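Local coordinates for protein chloromuconate cycloisomerase (Rhodococcus opacus, PDB 4M0X) that belongs to the enolase superfamily, pairing a capping domain of the muconate-lactonizing type with a barrel domain that binds a manganese ion, at residues P122-R132 against I309-L320; T3-T11 against A75-P83. All coordinates share one frame; numbering follows the deposited sequence.

Contact 1: P122-R132 against I309-L320; sequences PVSDLLGGLRR and ISAQLYGTMPDL
R132 and R131 grip the carbonyls at the C-terminal end of helix 304-316, where helical C=O groups run out of backbone donors. The R132 guanidinium meets M317 O end-on, NH1 at 2.7 Å and NH2 at 2.9 Å. Both nitrogens share that one oxygen, which lies in the guanidinium plane, and this fixes the rotation of the group. A bend in the side chain (chi3 74°) turns it back toward the helix end. R131 takes the carbonyls of the two residues before M317: its backbone N bonds G315 O almost straight, at 2.6 Å, while NE reaches T316 O at 2.9 Å from above the carbonyl plane. Its extended chain then carries the guanidinium past P318, whose CB lies against one face. Positive charge gathered here would be expected to suit the negative end of the helix dipole.

Nearer the middle of the helix segment, Q312 OE1 accepts from S124 N at 2.8 Å, so a side chain of helix 304-316 meets an amide of the short, weakly bonded helix about 123-126. Apolar packing lies between these polar links. T316 presses CG2 against L127 CB (3.7 Å), its hydroxyl turned back to L313 O (2.9 Å); I309 CD1 abuts V123 CB; and L130 CD2 lies over the CA of G315, where the helix has no side chain.

A Schellman motif at G128 ends the short helix, and the chain then passes the C-terminal end of helix 304-316 on its way to strand 134-141. Helix 278-291 touches V123, L313 and P318, helix 101-118 flanks L126 and I309, and L126 of a second subunit packs on L126.

Contact 2: T3-T11 against A75-P83; sequences TTITEMSAT and APVIIGRDP
I5 joins strand 5-17 to the loop after helix 63-74 through both of its backbone polar groups. Its N donates to R81 O at 2.8 Å, in the carbonyl plane, and its O receives G80 N at 2.7 Å. A CA-H...O contact from T4 to R81 O adds a second, weaker approach to the same acceptor. The partner is not a strand but a type II turn from I78 to R81, with G80 at the positive phi that such a turn commonly gives to glycine. Inside the loop, R81 NE bonds V77 O at 3.0 Å, nearly along the C=O axis, tying the arginine back onto the chain before the turn.

The apolar contacts fall into two groups. Around I5, CG2 stands anti to the backbone N and meets I78 CG2 at 4.0 Å, while the side chains of I5 and P83 pack on each other, lying alongside and pointing opposite ways. Around M8, CG is likewise anti to the backbone N (chi1 171°), which sends the chain toward the loop; a bend at the sulfur then brings CE to A75 CB (3.7 Å) and to I78 CB (4.1 Å). I79, next to I78 in the turn, puts its CD1 4.0 Å from M8 CB.

Helix 101-118 adds I107 against M8 and I78, and strand 27-40 sets V38 against I5 and V36 against M8. Two backbone bonds therefore set the alignment at I5, while packing of the I5 and M8 side chains extends the join along the strand, a mainly apolar interface with its polar links confined to main-chain atoms.

How the contacts relate
Contact 2 closes before contact 1 opens along the chain, and their centres stand 26 Å apart, with nearest atoms about 9 Å from each other and no touch between them. Contact 2 is internal to the N-terminal domain, joining strand 5-17 of its antiparallel sheet to the loop between helices 63-74 and 86-96. Contact 1 brings the chain that follows helix 101-118 against helix 304-316 of the barrel. Helix 101-118 is their common neighbour, touching M8, I78 and P83 of contact 2 and L126 and I309 of contact 1. Contact 2 is thus packing within the N-terminal domain, whereas contact 1 lies where the chain leaving helix 101-118 meets the barrel.

Contact 1: P122-R132 against I309-L320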
loop_
_atom_site.group_PDB
_atom_site.type_symbol
_atom_site.label_atom_id
_atom_site.label_comp_id
_atom_site.label_asym_id
_atom_site.label_seq_id
_atom_site.Cartn_x
_atom_site.Cartn_y
_atom_site.Cartn_z
ATOM N N PRO A 122 -13.468 -38.757 -25.287
ATOM C CA PRO A 122 -12.729 -37.512 -25.497
ATOM C C PRO A 122 -12.137 -36.950 -24.195
ATOM O O PRO A 122 -12.778 -37.023 -23.145
ATOM C CB PRO A 122 -13.785 -36.564 -26.092
ATOM C CG PRO A 122 -15.083 -37.112 -25.656
ATOM C CD PRO A 122 -14.905 -38.606 -25.566
ATOM N N VAL A 123 -10.923 -36.407 -24.243
ATOM C CA VAL A 123 -10.302 -35.906 -23.022
ATOM C C VAL A 123 -11.272 -34.959 -22.315
ATOM O O VAL A 123 -11.458 -35.065 -21.104
ATOM C CB VAL A 123 -8.947 -35.210 -23.272
ATOM C CG1 VAL A 123 -8.415 -34.633 -21.968
ATOM C CG2 VAL A 123 -7.935 -36.185 -23.878
ATOM N N SER A 124 -11.921 -34.074 -23.085
ATOM C CA SER A 124 -12.977 -33.192 -22.566
ATOM C C SER A 124 -13.938 -33.814 -21.554
ATOM O O SER A 124 -14.411 -33.112 -20.680
ATOM C CB SER A 124 -13.757 -32.528 -23.696
ATOM O OG SER A 124 -14.319 -33.485 -24.576
ATOM N N ASP A 125 -14.225 -35.111 -21.663
ATOM C CA ASP A 125 -14.918 -35.850 -20.580
ATOM C C ASP A 125 -14.107 -35.896 -19.303
ATOM O O ASP A 125 -14.587 -35.493 -18.255
ATOM C CB ASP A 125 -15.243 -37.285 -20.949
ATOM C CG ASP A 125 -16.382 -37.393 -21.911
ATOM O OD1 ASP A 125 -16.797 -36.360 -22.487
ATOM O OD2 ASP A 125 -16.855 -38.539 -22.092
ATOM N N LEU A 126 -12.880 -36.383 -19.385
ATOM C CA LEU A 126 -12.049 -36.489 -18.199
ATOM C C LEU A 126 -12.056 -35.164 -17.461
ATOM O O LEU A 126 -11.960 -35.146 -16.231
ATOM C CB LEU A 126 -10.628 -36.940 -18.548
ATOM C CG LEU A 126 -10.607 -38.181 -19.465
ATOM C CD1 LEU A 126 -9.205 -38.724 -19.665
ATOM C CD2 LEU A 126 -11.511 -39.307 -18.984
ATOM N N LEU A 127 -12.244 -34.070 -18.197
ATOM C CA LEU A 127 -12.222 -32.726 -17.615
ATOM C C LEU A 127 -13.532 -32.246 -16.965
ATOM O O LEU A 127 -13.563 -31.213 -16.302
ATOM C CB LEU A 127 -11.768 -31.714 -18.668
ATOM C CG LEU A 127 -10.297 -31.292 -18.571
ATOM C CD1 LEU A 127 -9.347 -32.462 -18.808
ATOM C CD2 LEU A 127 -9.989 -30.151 -19.529
ATOM N N GLY A 128 -14.617 -32.986 -17.161
ATOM C CA GLY A 128 -15.938 -32.494 -16.772
ATOM C C GLY A 128 -16.885 -32.104 -17.911
ATOM O O GLY A 128 -17.953 -31.554 -17.661
ATOM N N GLY A 129 -16.518 -32.409 -19.147
ATOM C CA GLY A 129 -17.469 -32.317 -20.258
ATOM C C GLY A 129 -17.495 -30.966 -20.955
ATOM O O GLY A 129 -17.233 -29.939 -20.329
ATOM N N LEU A 130 -17.797 -30.966 -22.254
ATOM C CA LEU A 130 -17.833 -29.728 -23.034
ATOM C C LEU A 130 -18.932 -28.833 -22.504
ATOM O O LEU A 130 -19.949 -29.335 -22.064
ATOM C CB LEU A 130 -18.112 -30.014 -24.505
ATOM C CG LEU A 130 -17.110 -30.729 -25.407
ATOM C CD1 LEU A 130 -17.804 -31.083 -26.716
ATOM C CD2 LEU A 130 -15.897 -29.863 -25.646
ATOM N N ARG A 131 -18.710 -27.514 -22.537
ATOM C CA ARG A 131 -19.773 -26.516 -22.330
ATOM C C ARG A 131 -20.207 -25.840 -23.620
ATOM O O ARG A 131 -21.052 -24.953 -23.601
ATOM C CB ARG A 131 -19.309 -25.462 -21.374
ATOM C CG ARG A 131 -18.718 -26.094 -20.146
ATOM C CD ARG A 131 -18.719 -25.101 -19.039
ATOM N NE ARG A 131 -17.736 -25.502 -18.070
ATOM C CZ ARG A 131 -17.707 -25.060 -16.821
ATOM N NH1 ARG A 131 -18.642 -24.214 -16.391
ATOM N NH2 ARG A 131 -16.737 -25.462 -16.015
ATOM N N ARG A 132 -19.633 -26.251 -24.743
ATOM C CA ARG A 132 -20.054 -25.734 -26.031
ATOM C C ARG A 132 -19.483 -26.667 -27.069
ATOM O O ARG A 132 -18.445 -27.297 -26.826
ATOM C CB ARG A 132 -19.591 -24.274 -26.216
ATOM C CG ARG A 132 -18.076 -24.029 -26.134
ATOM C CD ARG A 132 -17.673 -22.560 -26.012
ATOM N NE ARG A 132 -17.932 -21.956 -24.685
ATOM C CZ ARG A 132 -17.297 -22.213 -23.522
ATOM N NH1 ARG A 132 -16.337 -23.117 -23.391
ATOM N NH2 ARG A 132 -17.645 -21.543 -22.446
ATOM N N ILE A 309 -6.498 -30.952 -28.914
ATOM C CA ILE A 309 -6.602 -31.081 -27.451
ATOM C C ILE A 309 -6.967 -29.717 -26.875
ATOM O O ILE A 309 -7.863 -29.616 -26.044
ATOM C CB ILE A 309 -5.376 -31.790 -26.762
ATOM C CG1 ILE A 309 -5.582 -31.967 -25.273
ATOM C CG2 ILE A 309 -4.056 -31.039 -26.928
ATOM C CD1 ILE A 309 -6.922 -32.557 -24.893
ATOM N N SER A 310 -6.312 -28.670 -27.370
ATOM C CA SER A 310 -6.693 -27.295 -27.060
ATOM C C SER A 310 -8.168 -27.012 -27.269
ATOM O O SER A 310 -8.799 -26.450 -26.393
ATOM C CB SER A 310 -5.902 -26.306 -27.903
ATOM O OG SER A 310 -4.544 -26.384 -27.555
ATOM N N ALA A 311 -8.705 -27.373 -28.432
ATOM C CA ALA A 311 -10.116 -27.122 -28.725
ATOM C C ALA A 311 -11.007 -27.745 -27.646
ATOM O O ALA A 311 -11.988 -27.140 -27.192
ATOM C CB ALA A 311 -10.487 -27.639 -30.108
ATOM N N GLN A 312 -10.645 -28.945 -27.215
ATOM C CA GLN A 312 -11.395 -29.602 -26.158
ATOM C C GLN A 312 -11.268 -28.826 -24.842
ATOM O O GLN A 312 -12.273 -28.524 -24.199
ATOM C CB GLN A 312 -10.987 -31.067 -26.016
ATOM C CG GLN A 312 -11.729 -31.970 -26.980
ATOM C CD GLN A 312 -11.306 -33.417 -26.887
ATOM O OE1 GLN A 312 -11.064 -33.943 -25.795
ATOM N NE2 GLN A 312 -11.217 -34.074 -28.033
ATOM N N LEU A 313 -10.040 -28.492 -24.458
ATOM C CA LEU A 313 -9.810 -27.634 -23.293
ATOM C C LEU A 313 -10.767 -26.442 -23.304
ATOM O O LEU A 313 -11.585 -26.263 -22.381
ATOM C CB LEU A 313 -8.364 -27.136 -23.269
ATOM C CG LEU A 313 -8.058 -26.085 -22.205
ATOM C CD1 LEU A 313 -8.245 -26.672 -20.807
ATOM C CD2 LEU A 313 -6.643 -25.568 -22.367
ATOM N N TYR A 314 -10.669 -25.650 -24.379
ATOM C CA TYR A 314 -11.430 -24.415 -24.530
ATOM C C TYR A 314 -12.927 -24.688 -24.454
ATOM O O TYR A 314 -13.669 -23.892 -23.904
ATOM C CB TYR A 314 -11.061 -23.701 -25.824
ATOM C CG TYR A 314 -9.575 -23.415 -26.032
ATOM C CD1 TYR A 314 -8.654 -23.590 -25.000
ATOM C CD2 TYR A 314 -9.096 -22.915 -27.259
ATOM C CE1 TYR A 314 -7.306 -23.318 -25.181
ATOM C CE2 TYR A 314 -7.736 -22.637 -27.442
ATOM C CZ TYR A 314 -6.848 -22.849 -26.396
ATOM O OH TYR A 314 -5.492 -22.590 -26.522
ATOM N N GLY A 315 -13.370 -25.818 -24.984
ATOM C CA GLY A 315 -14.753 -26.231 -24.811
ATOM C C GLY A 315 -15.145 -26.640 -23.379
ATOM O O GLY A 315 -16.340 -26.594 -23.027
ATOM N N THR A 316 -14.186 -27.069 -22.555
ATOM C CA THR A 316 -14.537 -27.368 -21.177
ATOM C C THR A 316 -14.586 -26.096 -20.353
ATOM O O THR A 316 -15.182 -26.063 -19.310
ATOM C CB THR A 316 -13.609 -28.401 -20.460
ATOM O OG1 THR A 316 -12.372 -27.798 -20.077
ATOM C CG2 THR A 316 -13.340 -29.643 -21.300
ATOM N N MET A 317 -13.938 -25.046 -20.829
ATOM C CA MET A 317 -13.696 -23.850 -20.021
ATOM C C MET A 317 -14.944 -23.001 -19.812
ATOM O O MET A 317 -15.773 -22.880 -20.722
ATOM C CB MET A 317 -12.621 -23.023 -20.686
ATOM C CG MET A 317 -11.232 -23.405 -20.246
ATOM S SD MET A 317 -9.992 -22.604 -21.282
ATOM C CE MET A 317 -10.171 -20.866 -20.930
ATOM N N PRO A 318 -15.082 -22.411 -18.605
ATOM C CA PRO A 318 -16.303 -21.672 -18.316
ATOM C C PRO A 318 -16.340 -20.337 -19.038
ATOM O O PRO A 318 -17.414 -19.737 -19.148
ATOM C CB PRO A 318 -16.236 -21.460 -16.802
ATOM C CG PRO A 318 -14.777 -21.442 -16.484
ATOM C CD PRO A 318 -14.152 -22.422 -17.449
ATOM N N ASP A 319 -15.190 -19.877 -19.532
ATOM C CA ASP A 319 -15.099 -18.526 -20.078
ATOM C C ASP A 319 -14.128 -18.442 -21.238
ATOM O O ASP A 319 -12.969 -18.806 -21.113
ATOM C CB ASP A 319 -14.701 -17.521 -18.981
ATOM C CG ASP A 319 -14.636 -16.079 -19.486
ATOM O OD1 ASP A 319 -13.623 -15.668 -20.086
ATOM O OD2 ASP A 319 -15.612 -15.330 -19.284
ATOM N N LEU A 320 -14.624 -17.954 -22.369
ATOM C CA LEU A 320 -13.771 -17.547 -23.470
ATOM C C LEU A 320 -14.386 -16.291 -24.016
ATOM O O LEU A 320 -14.751 -16.249 -25.186
ATOM C CB LEU A 320 -13.802 -18.570 -24.588
ATOM C CG LEU A 320 -13.390 -20.018 -24.499
ATOM C CD1 LEU A 320 -13.616 -20.455 -25.919
ATOM C CD2 LEU A 320 -11.929 -20.243 -24.116
#

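Contact 2: T3-T11 against A75-P83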
loop_
_atom_site.group_PDB
_atom_site.type_symbol
_atom_site.label_atom_id
_atom_site.label_comp_id
_atom_site.label_asym_id
_atom_site.label_seq_id
_atom_site.Cartn_x
_atom_site.Cartn_y
_atom_site.Cartn_z
ATOM N N THR A 3 0.484 -52.366 -16.346
ATOM C CA THR A 3 0.487 -51.601 -17.654
ATOM C C THR A 3 1.461 -50.449 -17.532
ATOM O O THR A 3 1.403 -49.669 -16.574
ATOM C CB THR A 3 -0.883 -51.013 -18.045
ATOM O OG1 THR A 3 -1.927 -51.933 -17.702
ATOM C CG2 THR A 3 -0.925 -50.636 -19.559
ATOM N N THR A 4 2.365 -50.359 -18.497
ATOM C CA THR A 4 3.492 -49.449 -18.406
ATOM C C THR A 4 3.714 -48.813 -19.778
ATOM O O THR A 4 3.251 -49.358 -20.785
ATOM C CB THR A 4 4.766 -50.177 -17.905
ATOM O OG1 THR A 4 5.087 -51.261 -18.787
ATOM C CG2 THR A 4 4.581 -50.717 -16.455
ATOM N N ILE A 5 4.366 -47.645 -19.803
ATOM C CA ILE A 5 4.785 -47.020 -21.059
ATOM C C ILE A 5 6.028 -47.732 -21.549
ATOM O O ILE A 5 6.959 -47.967 -20.787
ATOM C CB ILE A 5 5.006 -45.488 -20.935
ATOM C CG1 ILE A 5 3.686 -44.741 -21.146
ATOM C CG2 ILE A 5 5.952 -44.952 -22.008
ATOM C CD1 ILE A 5 2.930 -44.445 -19.877
ATOM N N THR A 6 6.030 -48.056 -22.835
ATOM C CA THR A 6 6.995 -48.966 -23.450
ATOM C C THR A 6 7.990 -48.228 -24.350
ATOM O O THR A 6 9.202 -48.433 -24.266
ATOM C CB THR A 6 6.202 -50.052 -24.219
ATOM O OG1 THR A 6 5.925 -51.108 -23.317
ATOM C CG2 THR A 6 6.946 -50.628 -25.392
ATOM N N GLU A 7 7.460 -47.384 -25.227
ATOM C CA GLU A 7 8.272 -46.526 -26.041
ATOM C C GLU A 7 7.737 -45.096 -25.992
ATOM O O GLU A 7 6.589 -44.848 -25.599
ATOM C CB GLU A 7 8.282 -47.032 -27.471
ATOM C CG GLU A 7 8.780 -48.456 -27.636
ATOM C CD GLU A 7 8.131 -49.133 -28.823
ATOM O OE1 GLU A 7 7.671 -50.298 -28.675
ATOM O OE2 GLU A 7 8.056 -48.474 -29.894
ATOM N N MET A 8 8.606 -44.159 -26.356
ATOM C CA MET A 8 8.231 -42.788 -26.614
ATOM C C MET A 8 9.243 -42.251 -27.602
ATOM O O MET A 8 10.438 -42.223 -27.314
ATOM C CB MET A 8 8.237 -41.960 -25.332
ATOM C CG MET A 8 8.054 -40.466 -25.581
ATOM S SD MET A 8 7.971 -39.481 -24.079
ATOM C CE MET A 8 9.617 -39.640 -23.391
ATOM N N SER A 9 8.755 -41.852 -28.772
ATOM C CA SER A 9 9.577 -41.214 -29.804
ATOM C C SER A 9 9.201 -39.732 -29.978
ATOM O O SER A 9 8.037 -39.335 -29.784
ATOM C CB SER A 9 9.391 -41.936 -31.119
ATOM O OG SER A 9 8.085 -41.688 -31.601
ATOM N N ALA A 10 10.189 -38.925 -30.350
ATOM C CA ALA A 10 9.995 -37.505 -30.613
ATOM C C ALA A 10 10.605 -37.125 -31.986
ATOM O O ALA A 10 11.837 -37.052 -32.144
ATOM C CB ALA A 10 10.597 -36.680 -29.486
ATOM N N THR A 11 9.734 -36.888 -32.960
ATOM C CA THR A 11 10.127 -36.699 -34.355
ATOM C C THR A 11 9.780 -35.296 -34.836
ATOM O O THR A 11 8.598 -34.874 -34.775
ATOM C CB THR A 11 9.308 -37.609 -35.281
ATOM O OG1 THR A 11 9.456 -38.984 -34.894
ATOM C CG2 THR A 11 9.708 -37.393 -36.731
ATOM N N ALA A 75 12.585 -38.452 -20.959
ATOM C CA ALA A 75 12.197 -39.834 -21.276
ATOM C C ALA A 75 12.215 -40.770 -20.081
ATOM O O ALA A 75 11.245 -41.492 -19.876
ATOM C CB ALA A 75 13.058 -40.399 -22.393
ATOM N N PRO A 76 13.330 -40.773 -19.313
ATOM C CA PRO A 76 13.601 -41.531 -18.093
ATOM C C PRO A 76 12.528 -41.530 -17.019
ATOM O O PRO A 76 12.462 -42.495 -16.248
ATOM C CB PRO A 76 14.856 -40.853 -17.530
ATOM C CG PRO A 76 15.157 -39.701 -18.447
ATOM C CD PRO A 76 14.560 -40.091 -19.748
ATOM N N VAL A 77 11.713 -40.487 -16.916
ATOM C CA VAL A 77 10.570 -40.622 -16.012
ATOM C C VAL A 77 9.267 -41.035 -16.710
ATOM O O VAL A 77 8.219 -41.080 -16.073
ATOM C CB VAL A 77 10.364 -39.422 -15.047
ATOM C CG1 VAL A 77 11.335 -39.502 -13.871
ATOM C CG2 VAL A 77 10.460 -38.084 -15.765
ATOM N N ILE A 78 9.325 -41.364 -17.998
ATOM C CA ILE A 78 8.113 -41.772 -18.728
ATOM C C ILE A 78 8.136 -43.240 -19.173
ATOM O O ILE A 78 7.145 -43.966 -18.998
ATOM C CB ILE A 78 7.806 -40.830 -19.929
ATOM C CG1 ILE A 78 7.822 -39.343 -19.491
ATOM C CG2 ILE A 78 6.493 -41.192 -20.604
ATOM C CD1 ILE A 78 6.767 -38.943 -18.479
ATOM N N ILE A 79 9.249 -43.687 -19.751
ATOM C CA ILE A 79 9.415 -45.109 -20.055
ATOM C C ILE A 79 9.341 -45.972 -18.772
ATOM O O ILE A 79 10.097 -45.761 -17.814
ATOM C CB ILE A 79 10.759 -45.367 -20.762
ATOM C CG1 ILE A 79 11.031 -44.331 -21.871
ATOM C CG2 ILE A 79 10.855 -46.814 -21.232
ATOM C CD1 ILE A 79 10.369 -44.577 -23.215
ATOM N N GLY A 80 8.419 -46.930 -18.759
ATOM C CA GLY A 80 8.280 -47.872 -17.646
ATOM C C GLY A 80 7.306 -47.453 -16.561
ATOM O O GLY A 80 7.097 -48.196 -15.580
ATOM N N ARG A 81 6.721 -46.263 -16.739
ATOM C CA ARG A 81 5.759 -45.683 -15.803
ATOM C C ARG A 81 4.334 -46.147 -16.074
ATOM O O ARG A 81 4.003 -46.594 -17.181
ATOM C CB ARG A 81 5.838 -44.157 -15.860
ATOM C CG ARG A 81 4.497 -43.426 -15.708
ATOM C CD ARG A 81 4.554 -41.911 -15.405
ATOM N NE ARG A 81 5.648 -41.483 -14.524
ATOM C CZ ARG A 81 5.721 -41.715 -13.213
ATOM N NH1 ARG A 81 4.739 -42.388 -12.603
ATOM N NH2 ARG A 81 6.784 -41.270 -12.515
ATOM N N ASP A 82 3.501 -46.060 -15.040
ATOM C CA ASP A 82 2.063 -46.280 -15.165
ATOM C C ASP A 82 1.403 -45.112 -15.939
ATOM O O ASP A 82 1.401 -43.964 -15.476
ATOM C CB ASP A 82 1.462 -46.432 -13.772
ATOM C CG ASP A 82 -0.003 -46.877 -13.786
ATOM O OD1 ASP A 82 -0.654 -46.985 -14.872
ATOM O OD2 ASP A 82 -0.506 -47.105 -12.661
ATOM N N PRO A 83 0.838 -45.408 -17.122
ATOM C CA PRO A 83 0.317 -44.397 -18.032
ATOM C C PRO A 83 -0.776 -43.528 -17.412
ATOM O O PRO A 83 -0.992 -42.390 -17.876
ATOM C CB PRO A 83 -0.286 -45.213 -19.178
ATOM C CG PRO A 83 0.181 -46.604 -19.013
ATOM C CD PRO A 83 0.591 -46.778 -17.595
#